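Local coordinates for protein bifunctional endo-1,4-beta-xylanase A (Neocallimastix patriciarum, PDB 2VG9) that hydrolyses internal beta-1,4-xylosidic bonds of xylan as a family 11 endo-xylanase with a beta jelly-roll fold, at residues I172-S175 with D176-E180. Residues are numbered along the deposited sequence; the frame is centred on the assembly and turned at random.
Sequences ITVS and DHFKE
Thr173 and Asp176 meet where the chain passes from strand 169-173 into helix 174-182. The chain makes an inverse gamma turn centred on Thr173, which takes the N-cap position, though its side chain makes no capping bond. Thr173 O accepts a hydrogen bond from Asp176 N at 2.8 Å. The regular helical bonds then begin: Phe178 N reaches Val174 O at 3.1 Å, and Lys179 N reaches Ser175 O. His177 ND1 adds a weak bond to Thr173 O at 3.5 Å. Ile172 CG2 lies 3.7 Å from His177 CE1, the two side chains crossing at about a right angle. This is the single helix of the GH11 beta jelly roll, and it comes after the outermost strand of the antiparallel sheet. Val174 and Phe178 lie side by side, both touching Ile73 and strand 190-200. With Val174 CG1 anti to the backbone N (chi1 172°), this methyl meets Phe178 CZ at 3.4 Å. Val174 O sits over one ring face, offset toward the rim. Phe99 and Tyr112 make edge-to-face contacts with the same ring. Replacing Phe178 by alanine is likely to open a gap beside Val174 and cost Phe99 and Tyr112 an edge-to-face contact. Thr173 CG2 packs 3.6 Å from Asp176 CG, while Thr173 OG1 is hydrogen-bonded to Asp133 OD1. Ser175 OG is hydrogen-bonded to Ile73 N and to a water that donates to Asp176 OD1.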
loop_
_atom_site.group_PDB
_atom_site.type_symbol
_atom_site.label_atom_id
_atom_site.label_comp_id
_atom_site.label_asym_id
_atom_site.label_seq_id
_atom_site.Cartn_x
_atom_site.Cartn_y
_atom_site.Cartn_z
ATOM N N ILE A 172 8.176 9.827 -4.704
ATOM C CA ILE A 172 7.218 10.199 -3.661
ATOM C C ILE A 172 7.975 10.565 -2.379
ATOM O O ILE A 172 8.749 9.762 -1.835
ATOM C CB ILE A 172 6.210 9.052 -3.355
ATOM C CG1 ILE A 172 5.444 8.640 -4.649
ATOM C CG2 ILE A 172 5.280 9.407 -2.121
ATOM C CD1 ILE A 172 4.684 7.348 -4.530
ATOM N N THR A 173 7.743 11.789 -1.915
ATOM C CA THR A 173 8.182 12.204 -0.595
ATOM C C THR A 173 7.150 11.746 0.429
ATOM O O THR A 173 6.271 12.514 0.866
ATOM C CB THR A 173 8.444 13.722 -0.511
ATOM O OG1 THR A 173 9.137 14.144 -1.698
ATOM C CG2 THR A 173 9.245 14.073 0.781
ATOM N N VAL A 174 7.282 10.477 0.807
ATOM C CA VAL A 174 6.375 9.815 1.727
ATOM C C VAL A 174 6.218 10.652 3.024
ATOM O O VAL A 174 5.100 10.823 3.532
ATOM C CB VAL A 174 6.881 8.374 2.040
ATOM C CG1 VAL A 174 6.058 7.723 3.139
ATOM C CG2 VAL A 174 6.852 7.487 0.741
ATOM N N SER A 175 7.319 11.217 3.527
ATOM C CA SER A 175 7.259 12.028 4.755
ATOM C C SER A 175 6.385 13.289 4.615
ATOM O O SER A 175 5.869 13.780 5.615
ATOM C CB SER A 175 8.690 12.409 5.217
ATOM O OG SER A 175 9.509 12.839 4.127
ATOM N N ASP A 176 6.232 13.818 3.392
ATOM C CA ASP A 176 5.373 14.995 3.118
ATOM C C ASP A 176 3.859 14.645 3.220
ATOM O O ASP A 176 3.067 15.452 3.686
ATOM C CB ASP A 176 5.676 15.596 1.733
ATOM C CG ASP A 176 6.845 16.556 1.740
ATOM O OD1 ASP A 176 7.497 16.705 2.807
ATOM O OD2 ASP A 176 7.109 17.150 0.657
ATOM N N HIS A 177 3.480 13.437 2.783
ATOM C CA HIS A 177 2.136 12.899 2.981
ATOM C C HIS A 177 1.864 12.752 4.462
ATOM O O HIS A 177 0.815 13.186 4.931
ATOM C CB HIS A 177 1.957 11.566 2.251
ATOM C CG HIS A 177 1.891 11.716 0.758
ATOM N ND1 HIS A 177 3.017 11.729 -0.045
ATOM C CD2 HIS A 177 0.843 11.920 -0.069
ATOM C CE1 HIS A 177 2.657 11.905 -1.307
ATOM N NE2 HIS A 177 1.348 12.032 -1.344
ATOM N N PHE A 178 2.816 12.188 5.215
ATOM C CA PHE A 178 2.606 12.061 6.687
ATOM C C PHE A 178 2.381 13.444 7.317
ATOM O O PHE A 178 1.510 13.591 8.189
ATOM C CB PHE A 178 3.773 11.345 7.400
ATOM C CG PHE A 178 4.040 9.921 6.922
ATOM C CD1 PHE A 178 3.112 9.234 6.124
ATOM C CD2 PHE A 178 5.217 9.257 7.317
ATOM C CE1 PHE A 178 3.369 7.903 5.688
ATOM C CE2 PHE A 178 5.475 7.945 6.906
ATOM C CZ PHE A 178 4.537 7.261 6.116
ATOM N N LYS A 179 3.163 14.437 6.892
ATOM C CA LYS A 179 3.068 15.821 7.426
ATOM C C LYS A 179 1.709 16.443 7.131
ATOM O O LYS A 179 1.082 17.034 8.020
ATOM C CB LYS A 179 4.143 16.734 6.829
ATOM C CG LYS A 179 5.508 16.654 7.494
ATOM C CD LYS A 179 6.506 17.601 6.769
ATOM C CE LYS A 179 7.918 16.983 6.699
ATOM N NZ LYS A 179 9.022 18.025 6.692
ATOM N N GLU A 180 1.254 16.288 5.885
ATOM C CA GLU A 180 -0.090 16.716 5.479
ATOM C C GLU A 180 -1.192 16.088 6.289
ATOM O O GLU A 180 -2.147 16.793 6.647
ATOM C CB GLU A 180 -0.343 16.510 3.972
ATOM C CG GLU A 180 0.456 17.491 3.080
ATOM C CD GLU A 180 -0.030 18.957 3.138
ATOM O OE1 GLU A 180 -1.050 19.270 3.780
ATOM O OE2 GLU A 180 0.618 19.821 2.520
HETATM O O HOH W 1 9.292 15.504 4.203
#